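Local coordinates for putative cell surface hydrolase (Lactobacillus plantarum, PDB 3LP5), which is of unknown specificity but, as a putative cell surface hydrolase of the alpha/beta-hydrolase clan, probably cleaves a substrate that has not been identified, at residues L166-I171 against D197-F202; T2-V7 against N59-V64; P11-S16 against N70-A75; F115-L120 against K153-Y158. All blocks are in the same frame, centred on the assembly; numbering follows the deposited sequence.

Contact 1: residues L166-I171 against D197-F202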
loop_
_atom_site.group_PDB
_atom_site.type_symbol
_atom_site.label_atom_id
_atom_site.label_comp_id
_atom_site.label_asym_id
_atom_site.label_seq_id
_atom_site.Cartn_x
_atom_site.Cartn_y
_atom_site.Cartn_z
ATOM N N LEU A 166 11.586 8.353 -3.791
ATOM C CA LEU A 166 10.160 7.959 -3.596
ATOM C C LEU A 166 9.204 9.067 -3.152
ATOM O O LEU A 166 9.568 9.967 -2.378
ATOM C CB LEU A 166 10.076 6.786 -2.574
ATOM C CG LEU A 166 8.743 6.129 -2.232
ATOM C CD1 LEU A 166 8.074 5.435 -3.403
ATOM C CD2 LEU A 166 8.982 5.116 -1.130
ATOM N N THR A 167 7.965 8.970 -3.629
ATOM C CA THR A 167 6.866 9.844 -3.243
ATOM C C THR A 167 5.862 8.993 -2.506
ATOM O O THR A 167 5.418 7.967 -3.046
ATOM C CB THR A 167 6.191 10.513 -4.502
ATOM O OG1 THR A 167 7.054 11.544 -4.971
ATOM C CG2 THR A 167 4.962 11.239 -4.133
ATOM N N VAL A 168 5.523 9.403 -1.276
ATOM C CA VAL A 168 4.651 8.656 -0.424
ATOM C C VAL A 168 3.391 9.416 -0.043
ATOM O O VAL A 168 3.468 10.580 0.449
ATOM C CB VAL A 168 5.343 8.170 0.873
ATOM C CG1 VAL A 168 4.351 7.330 1.730
ATOM C CG2 VAL A 168 6.647 7.361 0.521
ATOM N N TYR A 169 2.242 8.745 -0.265
ATOM C CA TYR A 169 0.903 9.204 0.251
ATOM C C TYR A 169 0.372 8.271 1.334
ATOM O O TYR A 169 0.334 7.030 1.145
ATOM C CB TYR A 169 -0.111 9.275 -0.882
ATOM C CG TYR A 169 0.357 10.141 -2.020
ATOM C CD1 TYR A 169 0.021 11.516 -2.048
ATOM C CD2 TYR A 169 1.109 9.609 -3.065
ATOM C CE1 TYR A 169 0.449 12.353 -3.075
ATOM C CE2 TYR A 169 1.539 10.445 -4.132
ATOM C CZ TYR A 169 1.196 11.799 -4.110
ATOM O OH TYR A 169 1.621 12.628 -5.086
ATOM N N SER A 170 0.040 8.838 2.488
ATOM C CA SER A 170 -0.506 8.063 3.573
ATOM C C SER A 170 -1.936 8.580 3.878
ATOM O O SER A 170 -2.096 9.704 4.339
ATOM C CB SER A 170 0.385 8.170 4.811
ATOM O OG SER A 170 -0.214 7.474 5.941
ATOM N N ILE A 171 -2.948 7.764 3.568
ATOM C CA ILE A 171 -4.362 8.062 3.903
ATOM C C ILE A 171 -4.639 7.541 5.298
ATOM O O ILE A 171 -4.269 6.403 5.616
ATOM C CB ILE A 171 -5.301 7.379 2.920
ATOM C CG1 ILE A 171 -5.107 7.996 1.495
ATOM C CG2 ILE A 171 -6.794 7.380 3.413
ATOM C CD1 ILE A 171 -5.676 7.125 0.346
ATOM N N ASP A 197 11.561 13.375 5.578
ATOM C CA ASP A 197 13.039 13.462 5.426
ATOM C C ASP A 197 13.796 12.151 5.125
ATOM O O ASP A 197 15.019 12.147 5.124
ATOM C CB ASP A 197 13.675 14.241 6.573
ATOM C CG ASP A 197 13.498 15.790 6.389
ATOM O OD1 ASP A 197 12.512 16.228 5.761
ATOM O OD2 ASP A 197 14.361 16.581 6.833
ATOM N N GLN A 198 13.082 11.070 4.866
ATOM C CA GLN A 198 13.706 9.864 4.312
ATOM C C GLN A 198 13.348 9.686 2.864
ATOM O O GLN A 198 14.032 8.929 2.195
ATOM C CB GLN A 198 13.337 8.564 5.062
ATOM C CG GLN A 198 13.907 8.494 6.439
ATOM C CD GLN A 198 15.460 8.727 6.483
ATOM O OE1 GLN A 198 16.206 8.277 5.617
ATOM N NE2 GLN A 198 15.913 9.438 7.505
ATOM N N VAL A 199 12.274 10.345 2.388
ATOM C CA VAL A 199 11.823 10.206 1.008
ATOM C C VAL A 199 11.653 11.625 0.414
ATOM O O VAL A 199 11.562 12.602 1.145
ATOM C CB VAL A 199 10.519 9.331 0.895
ATOM C CG1 VAL A 199 10.709 7.917 1.540
ATOM C CG2 VAL A 199 9.308 10.025 1.521
ATOM N N LYS A 200 11.611 11.733 -0.911
ATOM C CA LYS A 200 11.437 13.017 -1.617
ATOM C C LYS A 200 10.176 13.818 -1.173
ATOM O O LYS A 200 10.256 15.018 -0.913
ATOM C CB LYS A 200 11.363 12.722 -3.140
ATOM C CG LYS A 200 11.697 13.903 -4.037
ATOM C CD LYS A 200 10.931 13.884 -5.379
ATOM C CE LYS A 200 11.453 12.881 -6.417
ATOM N NZ LYS A 200 12.915 12.593 -6.274
ATOM N N HIS A 201 9.007 13.166 -1.111
ATOM C CA HIS A 201 7.789 13.846 -0.659
ATOM C C HIS A 201 6.973 12.891 0.145
ATOM O O HIS A 201 6.841 11.688 -0.242
ATOM C CB HIS A 201 6.846 14.291 -1.795
ATOM C CG HIS A 201 7.484 15.128 -2.862
ATOM N ND1 HIS A 201 7.841 16.451 -2.666
ATOM C CD2 HIS A 201 7.760 14.849 -4.164
ATOM C CE1 HIS A 201 8.349 16.934 -3.791
ATOM N NE2 HIS A 201 8.305 15.987 -4.714
ATOM N N PHE A 202 6.413 13.407 1.250
ATOM C CA PHE A 202 5.475 12.661 2.083
ATOM C C PHE A 202 4.218 13.470 2.256
ATOM O O PHE A 202 4.299 14.662 2.615
ATOM C CB PHE A 202 6.091 12.380 3.444
ATOM C CG PHE A 202 5.170 11.682 4.397
ATOM C CD1 PHE A 202 4.775 10.369 4.172
ATOM C CD2 PHE A 202 4.703 12.346 5.528
ATOM C CE1 PHE A 202 3.939 9.705 5.042
ATOM C CE2 PHE A 202 3.841 11.714 6.397
ATOM C CZ PHE A 202 3.481 10.382 6.186
#
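Val168 and His201 make the firm backbone link between two parallel strands: Val168 N donates to His201 O at 2.8 Å with an N-H...O angle of 170°. One step earlier, His201 N reaches Leu166 O at 3.5 Å, a weak bond although its angle of 162° is good. The ladder is supplemented by a CA-H...O contact from Phe202 CA to Val168 O (3.3 Å). In register, Thr167 pairs with His201 and Val168 with Phe202.

Apolar contacts gather on the face carrying Val168 and Phe202. The two methyls of Val168 divide the work. CG1, anti to the backbone N (chi1 -178°), comes to the edge of the Phe202 ring, 3.9 Å from CD1, while CG2 meets Val199 CG2, also at 3.9 Å. Farther along, Ser170 CB lies 3.9 Å from Phe202 CE1. Helix 191-195 touches this face, with Phe195 on Val168 and Lys192 on Phe202.

On the other face the contact is more polar. Thr167 and His201 run side by side, and Thr167 OG1 sits at the ring edge, 3.5 Å from His201 CD2; Lys200 CG lies over one face of the imidazole, toward the rim.

Strand 201-206 is an outermost strand of the alpha/beta-hydrolase sheet in this chain. One firm and one weak N-H...O bond grip its start, and the chemistry is mainly apolar on the Val168/Phe202 face, against helix 191-195, and more polar on the Thr167/His201 face.

Contact 2: residues T2-V7 against N59-V64; sequences TRMAPV and NEPFIV
Val7 and Phe62 form a parallel bridge where strands 7-10 and 62-67 begin, neighbours in the central sheet of the alpha/beta-hydrolase fold; the two segments run roughly alongside, the end-to-end directions of 3-7 and 59-63 differing by 29°. Three backbone N-H groups are satisfied across the contact. Ala5 N donates to Asn59 O at 2.9 Å, with an N-H...O angle of 168°. Val7 N donates to Pro61 O at 2.8 Å. Val7 O in turn accepts from Ile63 N at 2.9 Å, so Val7 uses both its backbone polar atoms on the same neighbour, bracketing Phe62 in the usual parallel pattern. Pro6 and Pro61 have no N-H to place. Pro6 instead pairs through its backbone with Tyr101 of strand 99-105, on the other flank of strand 7-10, and Phe62 pairs with Ser36 and Leu38. Glu60 is met outside the pair as well, its O by His35 ND1 and its N by Asp58 OD1.

Side chains fill in around this ladder. Val7 and Phe62 point the same way, Val7 CB standing 3.9 Å from Phe62 CD1, while the ring stacks with that of His35. Met4 crosses Pro61 at about a right angle: CG, anti to the backbone N (chi1 -175°), lies 3.7 Å from Pro61 CD. Pro6 CB touches Pro61 CG at 3.9 Å and, in another direction, the end of the Ile63 side chain, whose CD1 approaches to 3.6 Å.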
loop_
_atom_site.group_PDB
_atom_site.type_symbol
_atom_site.label_atom_id
_atom_site.label_comp_id
_atom_site.label_asym_id
_atom_site.label_seq_id
_atom_site.Cartn_x
_atom_site.Cartn_y
_atom_site.Cartn_z
ATOM N N THR A 2 11.593 1.241 -18.645
ATOM C CA THR A 2 10.768 0.263 -19.380
ATOM C C THR A 2 9.331 0.739 -19.627
ATOM O O THR A 2 8.836 1.635 -18.938
ATOM C CB THR A 2 10.657 -1.067 -18.607
ATOM O OG1 THR A 2 10.085 -0.800 -17.299
ATOM C CG2 THR A 2 12.042 -1.737 -18.495
ATOM N N ARG A 3 8.668 0.124 -20.607
ATOM C CA ARG A 3 7.303 0.521 -20.936
ATOM C C ARG A 3 6.284 0.034 -19.927
ATOM O O ARG A 3 5.344 0.759 -19.645
ATOM C CB ARG A 3 6.921 0.122 -22.364
ATOM C CG ARG A 3 7.408 1.159 -23.370
ATOM C CD ARG A 3 6.391 2.308 -23.722
ATOM N NE ARG A 3 6.919 3.068 -24.865
ATOM C CZ ARG A 3 6.972 2.620 -26.131
ATOM N NH1 ARG A 3 6.506 1.414 -26.465
ATOM N NH2 ARG A 3 7.489 3.384 -27.086
ATOM N N MET A 4 6.451 -1.184 -19.408
ATOM C CA MET A 4 5.558 -1.687 -18.344
ATOM C C MET A 4 5.971 -1.086 -17.005
ATOM O O MET A 4 7.186 -1.117 -16.660
ATOM C CB MET A 4 5.541 -3.233 -18.246
ATOM C CG MET A 4 4.531 -3.807 -17.229
ATOM S SD MET A 4 4.715 -5.586 -16.785
ATOM C CE MET A 4 6.450 -5.604 -16.488
ATOM N N ALA A 5 4.999 -0.479 -16.303
ATOM C CA ALA A 5 5.149 -0.166 -14.879
ATOM C C ALA A 5 3.905 -0.595 -14.109
ATOM O O ALA A 5 2.897 0.082 -14.120
ATOM C CB ALA A 5 5.468 1.331 -14.642
ATOM N N PRO A 6 3.980 -1.729 -13.419
ATOM C CA PRO A 6 2.794 -2.323 -12.825
ATOM C C PRO A 6 2.421 -1.545 -11.556
ATOM O O PRO A 6 3.255 -0.822 -11.044
ATOM C CB PRO A 6 3.232 -3.734 -12.521
ATOM C CG PRO A 6 4.741 -3.625 -12.287
ATOM C CD PRO A 6 5.211 -2.494 -13.158
ATOM N N VAL A 7 1.150 -1.581 -11.159
ATOM C CA VAL A 7 0.772 -1.069 -9.860
ATOM C C VAL A 7 0.625 -2.325 -8.944
ATOM O O VAL A 7 -0.316 -3.136 -9.130
ATOM C CB VAL A 7 -0.557 -0.357 -9.916
ATOM C CG1 VAL A 7 -0.902 0.253 -8.541
ATOM C CG2 VAL A 7 -0.537 0.688 -10.982
ATOM N N ASN A 59 0.615 -1.519 -20.381
ATOM C CA ASN A 59 1.710 -0.733 -19.832
ATOM C C ASN A 59 1.548 -0.538 -18.289
ATOM O O ASN A 59 2.485 -0.163 -17.616
ATOM C CB ASN A 59 1.705 0.678 -20.448
ATOM C CG ASN A 59 1.969 0.693 -21.964
ATOM O OD1 ASN A 59 2.559 -0.256 -22.559
ATOM N ND2 ASN A 59 1.557 1.820 -22.609
ATOM N N GLU A 60 0.349 -0.771 -17.765
ATOM C CA GLU A 60 0.061 -0.505 -16.340
ATOM C C GLU A 60 -0.827 -1.575 -15.707
ATOM O O GLU A 60 -1.988 -1.311 -15.322
ATOM C CB GLU A 60 -0.552 0.876 -16.211
ATOM C CG GLU A 60 -0.491 1.412 -14.840
ATOM C CD GLU A 60 -0.796 2.888 -14.879
ATOM O OE1 GLU A 60 0.158 3.692 -14.860
ATOM O OE2 GLU A 60 -1.999 3.229 -15.021
ATOM N N PRO A 61 -0.296 -2.823 -15.620
ATOM C CA PRO A 61 -1.127 -3.859 -15.046
ATOM C C PRO A 61 -1.209 -3.716 -13.517
ATOM O O PRO A 61 -0.279 -3.185 -12.887
ATOM C CB PRO A 61 -0.390 -5.156 -15.426
ATOM C CG PRO A 61 1.061 -4.706 -15.609
ATOM C CD PRO A 61 0.960 -3.350 -16.190
ATOM N N PHE A 62 -2.340 -4.171 -12.968
ATOM C CA PHE A 62 -2.539 -4.236 -11.535
ATOM C C PHE A 62 -2.086 -5.617 -11.127
ATOM O O PHE A 62 -2.572 -6.628 -11.668
ATOM C CB PHE A 62 -4.034 -4.106 -11.189
ATOM C CG PHE A 62 -4.642 -2.722 -11.445
ATOM C CD1 PHE A 62 -3.840 -1.594 -11.674
ATOM C CD2 PHE A 62 -6.032 -2.554 -11.399
ATOM C CE1 PHE A 62 -4.393 -0.317 -11.870
ATOM C CE2 PHE A 62 -6.610 -1.276 -11.631
ATOM C CZ PHE A 62 -5.790 -0.170 -11.863
ATOM N N ILE A 63 -1.176 -5.695 -10.187
ATOM C CA ILE A 63 -0.785 -6.993 -9.668
ATOM C C ILE A 63 -1.114 -7.053 -8.149
ATOM O O ILE A 63 -0.588 -6.236 -7.382
ATOM C CB ILE A 63 0.688 -7.218 -9.961
ATOM C CG1 ILE A 63 0.961 -7.067 -11.478
ATOM C CG2 ILE A 63 1.102 -8.609 -9.482
ATOM C CD1 ILE A 63 2.526 -7.184 -11.806
ATOM N N VAL A 64 -2.016 -7.962 -7.719
ATOM C CA VAL A 64 -2.330 -8.089 -6.293
ATOM C C VAL A 64 -1.405 -9.153 -5.768
ATOM O O VAL A 64 -1.304 -10.230 -6.371
ATOM C CB VAL A 64 -3.795 -8.549 -6.066
ATOM C CG1 VAL A 64 -4.130 -8.785 -4.523
ATOM C CG2 VAL A 64 -4.741 -7.514 -6.649
#

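Contact 3: residues P11-S16 against N70-A75; sequences PGSSAS and NRDGKA
The amide of Asn70 is the flat group facing Gly12, Ser13 and Ser14, and it works mainly through water. Ser14 N lies over one face of it, 3.7 Å from Asn70 ND2. On the same side, water 2 stands well off the amide plane; it accepts from Ser14 N at 2.7 Å and donates to Asn70 OD1 at 3.2 Å. At the nitrogen end, water 1 takes a hydrogen bond from Asn70 ND2 at 2.6 Å and lies 2.7 Å from Gly12 O, to which it can donate, though other acceptors compete for its protons. Both polar ends of the amide are thus linked through water to the 11-16 backbone, which would help to hold its rotation. The other flat group, the Asp72 carboxylate, meets Ser13 through OD2, which receives a weak hydrogen bond from Ser13 OG at 3.3 Å.

In alpha/beta hydrolases the loop after the strand corresponding to 7-10 commonly supplies part of the oxyanion hole, and residues 11-16 occupy that place: Gly12 and Ser16 touch the region of Ser106, the presumed nucleophile-elbow serine. Asn107, next to it, gives a second, weak hydrogen bond to Asp72 OD2.

Direct backbone contact is limited to a CA-H...O approach from Ser13 CA to Asn70 O, 3.2 Å with 137° at the hydrogen. Ser13 OG lies between its own backbone N and carbonyl carbon (chi1 62°), a setting that brings it alongside the Asp72 carboxylate.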
loop_
_atom_site.group_PDB
_atom_site.type_symbol
_atom_site.label_atom_id
_atom_site.label_comp_id
_atom_site.label_asym_id
_atom_site.label_seq_id
_atom_site.Cartn_x
_atom_site.Cartn_y
_atom_site.Cartn_z
ATOM N N PRO A 11 -2.773 -6.289 0.291
ATOM C CA PRO A 11 -3.850 -6.020 1.201
ATOM C C PRO A 11 -3.445 -6.395 2.644
ATOM O O PRO A 11 -2.302 -6.715 2.885
ATOM C CB PRO A 11 -4.974 -6.917 0.651
ATOM C CG PRO A 11 -4.209 -8.213 0.246
ATOM C CD PRO A 11 -2.872 -7.624 -0.337
ATOM N N GLY A 12 -4.353 -6.256 3.595
ATOM C CA GLY A 12 -4.100 -6.527 5.003
ATOM C C GLY A 12 -4.765 -7.817 5.461
ATOM O O GLY A 12 -4.877 -8.779 4.707
ATOM N N SER A 13 -5.242 -7.837 6.696
ATOM C CA SER A 13 -5.870 -9.034 7.238
ATOM C C SER A 13 -7.301 -9.255 6.739
ATOM O O SER A 13 -7.875 -8.395 6.055
ATOM C CB SER A 13 -5.840 -8.947 8.754
ATOM O OG SER A 13 -6.580 -7.823 9.176
ATOM N N SER A 14 -7.888 -10.396 7.072
ATOM C CA SER A 14 -9.178 -10.708 6.483
ATOM C C SER A 14 -10.352 -9.774 6.849
ATOM O O SER A 14 -11.265 -9.619 6.034
ATOM C CB SER A 14 -9.553 -12.198 6.584
ATOM O OG SER A 14 -9.885 -12.545 7.896
ATOM N N ALA A 15 -10.319 -9.165 8.041
ATOM C CA ALA A 15 -11.310 -8.138 8.431
ATOM C C ALA A 15 -11.410 -7.011 7.384
ATOM O O ALA A 15 -12.483 -6.478 7.139
ATOM C CB ALA A 15 -10.984 -7.546 9.822
ATOM N N SER A 16 -10.307 -6.683 6.741
ATOM C CA SER A 16 -10.310 -5.572 5.805
ATOM C C SER A 16 -10.368 -6.029 4.327
ATOM O O SER A 16 -10.351 -5.168 3.392
ATOM C CB SER A 16 -9.095 -4.643 6.109
ATOM O OG SER A 16 -7.857 -5.309 5.917
ATOM N N ASN A 70 -2.282 -14.203 6.210
ATOM C CA ASN A 70 -2.449 -12.732 6.168
ATOM C C ASN A 70 -2.795 -12.125 7.518
ATOM O O ASN A 70 -3.362 -11.031 7.578
ATOM C CB ASN A 70 -3.503 -12.300 5.114
ATOM C CG ASN A 70 -4.897 -12.884 5.414
ATOM O OD1 ASN A 70 -5.038 -13.710 6.279
ATOM N ND2 ASN A 70 -5.888 -12.461 4.690
ATOM N N ARG A 71 -2.425 -12.798 8.594
ATOM C CA ARG A 71 -2.796 -12.375 9.957
ATOM C C ARG A 71 -1.990 -11.233 10.549
ATOM O O ARG A 71 -0.914 -10.883 10.053
ATOM C CB ARG A 71 -2.677 -13.578 10.914
ATOM C CG ARG A 71 -3.739 -14.571 10.667
ATOM C CD ARG A 71 -3.666 -15.605 11.711
ATOM N NE ARG A 71 -2.952 -16.710 11.131
ATOM C CZ ARG A 71 -1.713 -17.048 11.378
ATOM N NH1 ARG A 71 -0.999 -16.366 12.291
ATOM N NH2 ARG A 71 -1.208 -18.114 10.727
ATOM N N ASP A 72 -2.493 -10.682 11.658
ATOM C CA ASP A 72 -1.972 -9.420 12.164
ATOM C C ASP A 72 -0.730 -9.712 12.942
ATOM O O ASP A 72 -0.464 -10.860 13.233
ATOM C CB ASP A 72 -2.986 -8.746 13.097
ATOM C CG ASP A 72 -4.029 -7.910 12.346
ATOM O OD1 ASP A 72 -5.065 -7.556 12.989
ATOM O OD2 ASP A 72 -3.860 -7.631 11.115
ATOM N N GLY A 73 0.012 -8.657 13.283
ATOM C CA GLY A 73 1.043 -8.709 14.325
ATOM C C GLY A 73 2.427 -8.788 13.711
ATOM O O GLY A 73 2.569 -9.304 12.576
ATOM N N LYS A 74 3.433 -8.301 14.458
ATOM C CA LYS A 74 4.810 -8.229 13.969
ATOM C C LYS A 74 5.357 -9.580 13.472
ATOM O O LYS A 74 5.998 -9.621 12.428
ATOM C CB LYS A 74 5.754 -7.663 15.003
ATOM C CG LYS A 74 7.221 -7.553 14.559
ATOM C CD LYS A 74 8.000 -6.908 15.670
ATOM C CE LYS A 74 9.482 -6.652 15.402
ATOM N NZ LYS A 74 10.117 -7.752 14.665
ATOM N N ALA A 75 5.115 -10.662 14.221
ATOM C CA ALA A 75 5.640 -11.929 13.825
ATOM C C ALA A 75 5.162 -12.289 12.391
ATOM O O ALA A 75 5.952 -12.817 11.575
ATOM C CB ALA A 75 5.259 -12.963 14.797
HETATM O O HOH W 1 -5.711 -10.581 2.851
HETATM O O HOH W 2 -6.623 -12.262 8.638
#

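Contact 4: residues F115-L120 against K153-Y158; sequences FLERYL and KELYRY
Arg118 NH1 and Glu154 OE2 form a salt bridge at 3.3 Å. The carboxylate oxygen comes to the guanidinium edge; the two planes are turned 78° apart, and NH1-OE2 is the single charged pair across the contact. The other oxygen, OE1, is engaged weakly by Lys74.

The same guanidinium lies flat on the ring of Tyr158, the planes 11° apart and the centres 3.9 Å from each other. CZ stands over the ring face in a cation-pi contact. The bend at the third torsion of the arginine (86°) lays NE and the guanidinium flat on the ring; CD also stands over that face, a CH-pi contact. Arg118 thus meets an anion at its edge and an aromatic face on its flat side.

Glu117 reaches across to the end of helix 150-157. Its CB lies 3.3 Å from Tyr158 O, and OE1 is 3.5 Å from Tyr158 CB. The 2.5 Å separation of Glu117 OE2 from Leu155 O would be consistent with a protonated acid, though so short a separation is doubtful. Ile194 of helix 191-195 touches both Glu117 and Leu155.

The contact joins the C-terminal ends of helices 107-118 and 150-157. The former directly follows Ser106 of the GxSxG pattern, as the helix behind a nucleophile elbow does in alpha/beta hydrolases.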
loop_
_atom_site.group_PDB
_atom_site.type_symbol
_atom_site.label_atom_id
_atom_site.label_comp_id
_atom_site.label_asym_id
_atom_site.label_seq_id
_atom_site.Cartn_x
_atom_site.Cartn_y
_atom_site.Cartn_z
ATOM N N PHE A 115 9.556 -4.212 3.321
ATOM C CA PHE A 115 10.158 -4.685 2.064
ATOM C C PHE A 115 11.029 -3.569 1.444
ATOM O O PHE A 115 12.162 -3.850 1.027
ATOM C CB PHE A 115 9.070 -5.107 1.087
ATOM C CG PHE A 115 9.559 -5.281 -0.325
ATOM C CD1 PHE A 115 10.157 -6.470 -0.719
ATOM C CD2 PHE A 115 9.467 -4.241 -1.233
ATOM C CE1 PHE A 115 10.654 -6.629 -2.022
ATOM C CE2 PHE A 115 10.007 -4.378 -2.530
ATOM C CZ PHE A 115 10.577 -5.568 -2.905
ATOM N N LEU A 116 10.515 -2.310 1.423
ATOM C CA LEU A 116 11.253 -1.244 0.755
ATOM C C LEU A 116 12.526 -0.876 1.512
ATOM O O LEU A 116 13.546 -0.569 0.894
ATOM C CB LEU A 116 10.417 -0.010 0.519
ATOM C CG LEU A 116 9.196 -0.266 -0.371
ATOM C CD1 LEU A 116 8.340 0.975 -0.242
ATOM C CD2 LEU A 116 9.574 -0.548 -1.873
ATOM N N GLU A 117 12.471 -0.966 2.842
ATOM C CA GLU A 117 13.616 -0.591 3.689
ATOM C C GLU A 117 14.719 -1.647 3.610
ATOM O O GLU A 117 15.889 -1.280 3.660
ATOM C CB GLU A 117 13.220 -0.521 5.179
ATOM C CG GLU A 117 12.326 0.618 5.491
ATOM C CD GLU A 117 11.870 0.615 6.928
ATOM O OE1 GLU A 117 11.804 -0.447 7.525
ATOM O OE2 GLU A 117 11.598 1.681 7.478
ATOM N N ARG A 118 14.330 -2.937 3.537
ATOM C CA ARG A 118 15.270 -4.060 3.692
ATOM C C ARG A 118 15.558 -4.894 2.443
ATOM O O ARG A 118 16.691 -5.404 2.284
ATOM C CB ARG A 118 14.788 -4.974 4.814
ATOM C CG ARG A 118 14.622 -4.232 6.139
ATOM C CD ARG A 118 14.484 -5.218 7.254
ATOM N NE ARG A 118 15.816 -5.612 7.725
ATOM C CZ ARG A 118 16.041 -6.420 8.758
ATOM N NH1 ARG A 118 15.000 -6.923 9.414
ATOM N NH2 ARG A 118 17.307 -6.704 9.150
ATOM N N TYR A 119 14.561 -5.038 1.556
ATOM C CA TYR A 119 14.651 -6.090 0.539
ATOM C C TYR A 119 14.653 -5.588 -0.888
ATOM O O TYR A 119 15.111 -6.283 -1.802
ATOM C CB TYR A 119 13.506 -7.102 0.738
ATOM C CG TYR A 119 13.509 -7.719 2.122
ATOM C CD1 TYR A 119 14.701 -8.095 2.720
ATOM C CD2 TYR A 119 12.290 -7.913 2.840
ATOM C CE1 TYR A 119 14.712 -8.627 4.028
ATOM C CE2 TYR A 119 12.305 -8.457 4.122
ATOM C CZ TYR A 119 13.511 -8.816 4.688
ATOM O OH TYR A 119 13.538 -9.415 5.914
ATOM N N LEU A 120 14.133 -4.399 -1.115
ATOM C CA LEU A 120 14.122 -3.913 -2.517
ATOM C C LEU A 120 15.556 -3.759 -3.109
ATOM O O LEU A 120 15.772 -4.065 -4.308
ATOM C CB LEU A 120 13.292 -2.622 -2.667
ATOM C CG LEU A 120 13.376 -1.955 -4.049
ATOM C CD1 LEU A 120 12.671 -2.815 -5.075
ATOM C CD2 LEU A 120 12.844 -0.529 -4.054
ATOM N N LYS A 153 9.426 0.058 16.108
ATOM C CA LYS A 153 10.901 0.108 16.368
ATOM C C LYS A 153 11.645 -0.470 15.167
ATOM O O LYS A 153 12.657 0.094 14.755
ATOM C CB LYS A 153 11.260 -0.657 17.650
ATOM C CG LYS A 153 10.894 0.175 18.931
ATOM C CD LYS A 153 11.308 -0.581 20.232
ATOM C CE LYS A 153 10.644 0.012 21.472
ATOM N NZ LYS A 153 10.989 -0.796 22.703
ATOM N N GLU A 154 11.112 -1.536 14.573
ATOM C CA GLU A 154 11.777 -2.155 13.456
ATOM C C GLU A 154 11.607 -1.284 12.205
ATOM O O GLU A 154 12.576 -1.041 11.527
ATOM C CB GLU A 154 11.247 -3.584 13.211
ATOM C CG GLU A 154 11.925 -4.278 11.997
ATOM C CD GLU A 154 11.362 -5.643 11.612
ATOM O OE1 GLU A 154 10.164 -5.975 11.866
ATOM O OE2 GLU A 154 12.101 -6.383 10.968
ATOM N N LEU A 155 10.408 -0.788 11.907
ATOM C CA LEU A 155 10.248 0.145 10.755
ATOM C C LEU A 155 11.069 1.431 10.910
ATOM O O LEU A 155 11.554 1.957 9.913
ATOM C CB LEU A 155 8.810 0.543 10.536
ATOM C CG LEU A 155 7.854 -0.645 10.357
ATOM C CD1 LEU A 155 6.384 -0.199 10.381
ATOM C CD2 LEU A 155 8.147 -1.249 8.954
ATOM N N TYR A 156 11.242 1.912 12.139
ATOM C CA TYR A 156 11.958 3.195 12.292
ATOM C C TYR A 156 13.437 2.916 12.174
ATOM O O TYR A 156 14.188 3.655 11.539
ATOM C CB TYR A 156 11.650 3.754 13.672
ATOM C CG TYR A 156 12.189 5.117 13.949
ATOM C CD1 TYR A 156 11.665 6.232 13.300
ATOM C CD2 TYR A 156 13.202 5.306 14.892
ATOM C CE1 TYR A 156 12.141 7.551 13.578
ATOM C CE2 TYR A 156 13.707 6.620 15.183
ATOM C CZ TYR A 156 13.183 7.734 14.495
ATOM O OH TYR A 156 13.677 9.025 14.785
ATOM N N ARG A 157 13.862 1.787 12.722
ATOM C CA ARG A 157 15.289 1.451 12.695
ATOM C C ARG A 157 15.830 1.312 11.271
ATOM O O ARG A 157 17.012 1.601 11.011
ATOM C CB ARG A 157 15.561 0.131 13.444
ATOM C CG ARG A 157 17.085 -0.128 13.599
ATOM C CD ARG A 157 17.444 -1.613 13.871
ATOM N NE ARG A 157 18.760 -2.049 13.292
ATOM C CZ ARG A 157 19.838 -1.289 12.954
ATOM N NH1 ARG A 157 19.891 0.043 13.116
ATOM N NH2 ARG A 157 20.915 -1.893 12.444
ATOM N N TYR A 158 15.007 0.822 10.352
ATOM C CA TYR A 158 15.507 0.633 9.005
ATOM C C TYR A 158 15.064 1.696 7.998
ATOM O O TYR A 158 15.231 1.505 6.778
ATOM C CB TYR A 158 15.170 -0.779 8.471
ATOM C CG TYR A 158 15.848 -1.813 9.289
ATOM C CD1 TYR A 158 17.243 -1.921 9.249
ATOM C CD2 TYR A 158 15.126 -2.632 10.168
ATOM C CE1 TYR A 158 17.903 -2.854 10.013
ATOM C CE2 TYR A 158 15.783 -3.579 10.945
ATOM C CZ TYR A 158 17.167 -3.670 10.850
ATOM O OH TYR A 158 17.863 -4.563 11.584
#

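In the fold
Contacts 1 and 2 lie on the same sheet with centres 21 Å apart, contact 1 at the 201-206 border and contact 2 on the other flank of strand 99-105. Contact 4 touches contact 1 through Leu116 CD1 and Leu166 CD2, 4.3 Å apart, joining helix 107-118 to the sheet. It also meets contact 3, where Lys74 NZ and Glu154 OE1 make a long, weak ion pair at 3.3 Å. Contact 3 touches the presumed nucleophile elbow through Gly12; its centre is 25 Å from contact 2, across the chain's centre, although strand 62-67 leads from one to the other. The side chain of Phe62 in contact 2 is about 6 Å from a bound sodium ion.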